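Local coordinates for esterase E25 (Uncultured bacterium, PDB 4Q05), which hydrolyses carboxylic esters, as a dimeric bacterial enzyme of the hormone-sensitive lipase family with the alpha/beta hydrolase fold, at residues T150-V155 against D334-L339; A229-T234 against F295-T300. All coordinates share one frame; numbering follows the deposited sequence.

Of the four segments, the start of helix 151-160 comes first along the chain, its partner 179 residues later. Inside that long excursion, strand 229-235 is joined by strand 294-299; interaction 2 thereby closes a loop of about 60 residues within the central sheet. Only afterwards do residues 334-339, ahead of helix 342-358, return to the helix and close interaction 1, so the second loop is nested in the first without crossing it. The two contacts, their centres about 13 Å apart, meet at Tyr335, which packs on Gly233, Thr234 and Ile297, and at Glu152, which touches Phe231. Together they tie the sheet to a helix and a loop beyond the C-terminal ends of its parallel strands.

Interaction 1 (T150-V155 against D334-L339); sequences TIEAIV and DYAVDL
Glu152, in the first turn of helix 151-160, reaches across to Tyr335 and Ala336, while Val155, three residues on, meets Ala336 and Leu339. The glutamate leaves the helix with CG anti to the backbone N (chi1 180°), and the chain then stays extended, which carries the carboxylate well away from the helix to the level of the phenol. From CB onward, the first atom to approach the loop is CG, which passes 4.4 Å from Ala336 CB. CD serves as the branch point, and the two oxygens then part company. OE2 accepts the hydrogen bond of Tyr335 OH at 3.0 Å, met on its syn side but 27° out of the carboxylate plane. The same oxygen lies at the edge of the phenol ring, near its plane, with Tyr335 CE1 3.4 Å from Glu152 OE2. Carboxylate and ring are turned 39° against each other. OE1 is hydrogen-bonded to Ser205, next to Ser206 of a probable nucleophile elbow, so the carboxylate is held at both oxygens and its rotation is probably fixed.

Next to this hydrogen bond, along the helix, the contact is apolar. Both branches of Val155 touch both Ala336 and Leu339: CG1 lies mainly on the alanine methyl, 4.3 Å from Ala336 CB, whereas CG2 presses mainly on Leu339 CD2 at 3.6 Å. The valine and leucine side chains cross obliquely, and both leucine methyls rest against the valine.

Thr344 of helix 342-358 hydrogen-bonds the Tyr335 carbonyl. On its far flank, helix 151-160 is packed by Ile154 on helix 91-102 and on Val119 of strand 114-120; Glu152 and Tyr335 both touch Phe231 of strand 229-235, so the bridge spans from helix to loop at the C-terminal ends of the sheet's parallel strands.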
loop_
_atom_site.group_PDB
_atom_site.type_symbol
_atom_site.label_atom_id
_atom_site.label_comp_id
_atom_site.label_asym_id
_atom_site.label_seq_id
_atom_site.Cartn_x
_atom_site.Cartn_y
_atom_site.Cartn_z
ATOM N N THR A 150 24.935 8.948 -2.356
ATOM C CA THR A 150 25.235 7.869 -1.417
ATOM C C THR A 150 24.353 7.833 -0.165
ATOM O O THR A 150 24.396 6.862 0.591
ATOM C CB THR A 150 26.710 7.879 -0.972
ATOM O OG1 THR A 150 27.016 9.138 -0.356
ATOM C CG2 THR A 150 27.639 7.645 -2.170
ATOM N N ILE A 151 23.553 8.867 0.065
ATOM C CA ILE A 151 22.727 8.880 1.278
ATOM C C ILE A 151 21.886 7.615 1.433
ATOM O O ILE A 151 21.991 6.905 2.432
ATOM C CB ILE A 151 21.834 10.127 1.364
ATOM C CG1 ILE A 151 22.707 11.380 1.406
ATOM C CG2 ILE A 151 20.941 10.069 2.610
ATOM C CD1 ILE A 151 21.924 12.676 1.321
ATOM N N GLU A 152 21.070 7.299 0.440
ATOM C CA GLU A 152 20.217 6.123 0.576
ATOM C C GLU A 152 21.036 4.827 0.669
ATOM O O GLU A 152 20.631 3.875 1.340
ATOM C CB GLU A 152 19.199 6.041 -0.559
ATOM C CG GLU A 152 18.284 4.832 -0.472
ATOM C CD GLU A 152 17.299 4.757 -1.631
ATOM O OE1 GLU A 152 17.664 5.124 -2.773
ATOM O OE2 GLU A 152 16.157 4.322 -1.397
ATOM N N ALA A 153 22.175 4.793 -0.020
ATOM C CA ALA A 153 23.071 3.643 0.018
ATOM C C ALA A 153 23.602 3.438 1.425
ATOM O O ALA A 153 23.752 2.315 1.896
ATOM C CB ALA A 153 24.237 3.857 -0.934
ATOM N N ILE A 154 23.927 4.539 2.079
ATOM C CA ILE A 154 24.411 4.483 3.453
ATOM C C ILE A 154 23.320 3.916 4.369
ATOM O O ILE A 154 23.592 3.074 5.233
ATOM C CB ILE A 154 24.836 5.877 3.917
ATOM C CG1 ILE A 154 26.079 6.328 3.138
ATOM C CG2 ILE A 154 25.088 5.904 5.429
ATOM C CD1 ILE A 154 26.320 7.831 3.214
ATOM N N VAL A 155 22.082 4.357 4.156
ATOM C CA VAL A 155 20.962 3.878 4.962
ATOM C C VAL A 155 20.733 2.391 4.745
ATOM O O VAL A 155 20.582 1.622 5.698
ATOM C CB VAL A 155 19.648 4.604 4.622
ATOM C CG1 VAL A 155 18.493 3.916 5.320
ATOM C CG2 VAL A 155 19.726 6.070 5.003
ATOM N N ASP A 334 10.838 9.474 2.102
ATOM C CA ASP A 334 10.883 9.770 3.532
ATOM C C ASP A 334 11.258 8.567 4.380
ATOM O O ASP A 334 11.480 8.707 5.583
ATOM C CB ASP A 334 9.541 10.322 4.029
ATOM C CG ASP A 334 9.395 11.801 3.794
ATOM O OD1 ASP A 334 10.421 12.457 3.509
ATOM O OD2 ASP A 334 8.251 12.307 3.906
ATOM N N TYR A 335 11.301 7.386 3.767
ATOM C CA TYR A 335 11.612 6.159 4.497
ATOM C C TYR A 335 13.108 6.052 4.733
ATOM O O TYR A 335 13.565 5.160 5.439
ATOM C CB TYR A 335 11.136 4.933 3.710
ATOM C CG TYR A 335 11.685 4.898 2.306
ATOM C CD1 TYR A 335 12.978 4.449 2.058
ATOM C CD2 TYR A 335 10.924 5.334 1.230
ATOM C CE1 TYR A 335 13.497 4.430 0.777
ATOM C CE2 TYR A 335 11.433 5.312 -0.055
ATOM C CZ TYR A 335 12.715 4.867 -0.276
ATOM O OH TYR A 335 13.222 4.848 -1.554
ATOM N N ALA A 336 13.873 6.953 4.124
ATOM C CA ALA A 336 15.330 6.893 4.200
ATOM C C ALA A 336 15.921 8.264 4.468
ATOM O O ALA A 336 16.963 8.613 3.923
ATOM C CB ALA A 336 15.901 6.322 2.919
ATOM N N VAL A 337 15.252 9.040 5.311
ATOM C CA VAL A 337 15.671 10.408 5.590
ATOM C C VAL A 337 16.090 10.566 7.054
ATOM O O VAL A 337 16.972 11.354 7.381
ATOM C CB VAL A 337 14.553 11.410 5.240
ATOM C CG1 VAL A 337 14.699 12.689 6.031
ATOM C CG2 VAL A 337 14.555 11.695 3.734
ATOM N N ASP A 338 15.469 9.798 7.939
ATOM C CA ASP A 338 15.842 9.833 9.349
ATOM C C ASP A 338 15.992 8.423 9.882
ATOM O O ASP A 338 15.008 7.688 10.003
ATOM C CB ASP A 338 14.797 10.601 10.153
ATOM C CG ASP A 338 15.214 10.817 11.603
ATOM O OD1 ASP A 338 15.828 9.910 12.217
ATOM O OD2 ASP A 338 14.918 11.905 12.122
ATOM N N LEU A 339 17.221 8.047 10.208
ATOM C CA LEU A 339 17.510 6.674 10.586
ATOM C C LEU A 339 16.874 6.304 11.925
ATOM O O LEU A 339 16.798 5.125 12.273
ATOM C CB LEU A 339 19.020 6.432 10.647
ATOM C CG LEU A 339 19.866 6.575 9.367
ATOM C CD1 LEU A 339 20.249 5.214 8.812
ATOM C CD2 LEU A 339 19.189 7.430 8.298
#

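Interaction 2 (A229-T234 against F295-T300); sequences ALFLGT and FLITGT
Two neighbouring parallel strands of the central sheet of an alpha/beta hydrolase meet here, 229-232 and 295-299, their directions only 9° apart. Four backbone hydrogen bonds join them in the staggered pattern of a parallel ladder. Phe295 N donates to Leu230 O at 3.0 Å, and Leu232 N returns a nearly straight bond to Phe295 O at 2.7 Å. Further along, Ile297 N reaches Leu232 O at a longer 3.3 Å, and Thr234 N closes the ladder on Ile297 O at 2.9 Å. Leu232 O also receives a CA-H contact from Leu296.

Phe231, Phe295 and Ile297 occupy one face of the sheet. Phe231 holds CG anti to its own amide nitrogen (chi1 173°), bringing CD1 to 3.6 Å from Phe295 CD1, which lies at the edge of the Phe231 ring. The ring planes are inclined at 33°, an oblique meeting. CG2 of Ile297 lies against the CZ corner of that ring and 3.6 Å from Gly233 CA, whose lack of a side chain permits this close fit; the amide nitrogen of Gly233 sits over a face of the Phe231 ring, toward its rim. On the other face Leu232 and Leu296 lie side by side, pointing the same way, with Leu232 CB 4.1 Å from Leu296 CD2.

Helix 342-358 covers the aromatic face, where Phe295 also stacks on Phe325, and helices 206-221 and 305-317 cover the leucines. At the last rung, Thr234 OG1 is hydrogen-bonded to Asp302 and His332, and Thr298 OG1 to Asp302. Asp302 and His332 are probably the acid and base of the catalytic triad: Asp302 follows strand 294-299 and His332 strand 322-327, the usual placing in alpha/beta hydrolases. A parallel pair sandwiched by helices is typical of their three-layer alpha/beta/alpha fold.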
loop_
_atom_site.group_PDB
_atom_site.type_symbol
_atom_site.label_atom_id
_atom_site.label_comp_id
_atom_site.label_asym_id
_atom_site.label_seq_id
_atom_site.Cartn_x
_atom_site.Cartn_y
_atom_site.Cartn_z
ATOM N N ALA A 229 17.384 -10.397 -5.928
ATOM C CA ALA A 229 16.291 -9.595 -5.366
ATOM C C ALA A 229 16.365 -8.161 -5.873
ATOM O O ALA A 229 17.446 -7.676 -6.213
ATOM C CB ALA A 229 16.358 -9.602 -3.848
ATOM N N LEU A 230 15.220 -7.480 -5.924
ATOM C CA LEU A 230 15.210 -6.073 -6.300
ATOM C C LEU A 230 14.638 -5.269 -5.161
ATOM O O LEU A 230 13.774 -5.752 -4.434
ATOM C CB LEU A 230 14.328 -5.838 -7.519
ATOM C CG LEU A 230 14.647 -6.615 -8.784
ATOM C CD1 LEU A 230 13.728 -6.113 -9.893
ATOM C CD2 LEU A 230 16.117 -6.450 -9.167
ATOM N N PHE A 231 15.130 -4.047 -5.014
ATOM C CA PHE A 231 14.548 -3.072 -4.105
ATOM C C PHE A 231 14.036 -1.894 -4.926
ATOM O O PHE A 231 14.805 -1.267 -5.661
ATOM C CB PHE A 231 15.610 -2.591 -3.121
ATOM C CG PHE A 231 15.157 -1.467 -2.254
ATOM C CD1 PHE A 231 14.287 -1.702 -1.206
ATOM C CD2 PHE A 231 15.586 -0.169 -2.496
ATOM C CE1 PHE A 231 13.857 -0.659 -0.398
ATOM C CE2 PHE A 231 15.176 0.870 -1.701
ATOM C CZ PHE A 231 14.306 0.630 -0.644
ATOM N N LEU A 232 12.737 -1.612 -4.831
ATOM C CA LEU A 232 12.160 -0.460 -5.517
ATOM C C LEU A 232 11.464 0.463 -4.520
ATOM O O LEU A 232 10.295 0.252 -4.157
ATOM C CB LEU A 232 11.164 -0.906 -6.582
ATOM C CG LEU A 232 11.695 -1.878 -7.634
ATOM C CD1 LEU A 232 10.563 -2.272 -8.561
ATOM C CD2 LEU A 232 12.833 -1.238 -8.428
ATOM N N GLY A 233 12.168 1.471 -4.050
ATOM C CA GLY A 233 11.620 2.452 -3.173
ATOM C C GLY A 233 11.098 3.572 -4.011
ATOM O O GLY A 233 11.800 4.001 -4.875
ATOM N N THR A 234 9.870 3.982 -3.752
ATOM C CA THR A 234 9.175 5.045 -4.453
ATOM C C THR A 234 9.616 5.168 -5.932
ATOM O O THR A 234 10.132 6.150 -6.351
ATOM C CB THR A 234 9.244 6.372 -3.670
ATOM O OG1 THR A 234 8.483 7.364 -4.315
ATOM C CG2 THR A 234 10.652 6.843 -3.508
ATOM N N PHE A 295 10.977 -5.888 -3.506
ATOM C CA PHE A 295 10.581 -5.260 -2.257
ATOM C C PHE A 295 10.273 -3.816 -2.617
ATOM O O PHE A 295 11.121 -3.128 -3.207
ATOM C CB PHE A 295 11.761 -5.355 -1.282
ATOM C CG PHE A 295 11.506 -4.781 0.101
ATOM C CD1 PHE A 295 11.450 -3.411 0.308
ATOM C CD2 PHE A 295 11.411 -5.622 1.201
ATOM C CE1 PHE A 295 11.256 -2.897 1.583
ATOM C CE2 PHE A 295 11.234 -5.113 2.477
ATOM C CZ PHE A 295 11.153 -3.751 2.666
ATOM N N LEU A 296 9.069 -3.349 -2.289
ATOM C CA LEU A 296 8.676 -1.983 -2.644
ATOM C C LEU A 296 8.208 -1.212 -1.422
ATOM O O LEU A 296 7.582 -1.768 -0.537
ATOM C CB LEU A 296 7.545 -1.969 -3.682
ATOM C CG LEU A 296 7.784 -2.739 -4.984
ATOM C CD1 LEU A 296 7.162 -4.131 -4.874
ATOM C CD2 LEU A 296 7.184 -1.964 -6.164
ATOM N N ILE A 297 8.508 0.074 -1.391
ATOM C CA ILE A 297 8.143 0.896 -0.251
ATOM C C ILE A 297 7.704 2.277 -0.710
ATOM O O ILE A 297 8.250 2.842 -1.668
ATOM C CB ILE A 297 9.299 0.973 0.779
ATOM C CG1 ILE A 297 8.920 1.890 1.946
ATOM C CG2 ILE A 297 10.560 1.481 0.136
ATOM C CD1 ILE A 297 9.960 1.900 3.029
ATOM N N THR A 298 6.688 2.803 -0.041
ATOM C CA THR A 298 6.164 4.119 -0.347
ATOM C C THR A 298 5.377 4.567 0.900
ATOM O O THR A 298 5.563 4.007 1.974
ATOM C CB THR A 298 5.292 4.088 -1.631
ATOM O OG1 THR A 298 4.762 5.389 -1.914
ATOM C CG2 THR A 298 4.143 3.090 -1.481
ATOM N N GLY A 299 4.523 5.576 0.777
ATOM C CA GLY A 299 3.769 6.025 1.933
ATOM C C GLY A 299 2.560 6.816 1.506
ATOM O O GLY A 299 2.407 7.114 0.325
ATOM N N THR A 300 1.714 7.179 2.469
ATOM C CA THR A 300 0.441 7.804 2.156
ATOM C C THR A 300 0.588 9.166 1.492
ATOM O O THR A 300 -0.308 9.603 0.787
ATOM C CB THR A 300 -0.414 7.958 3.422
ATOM O OG1 THR A 300 0.367 8.619 4.418
ATOM C CG2 THR A 300 -0.849 6.582 3.947
#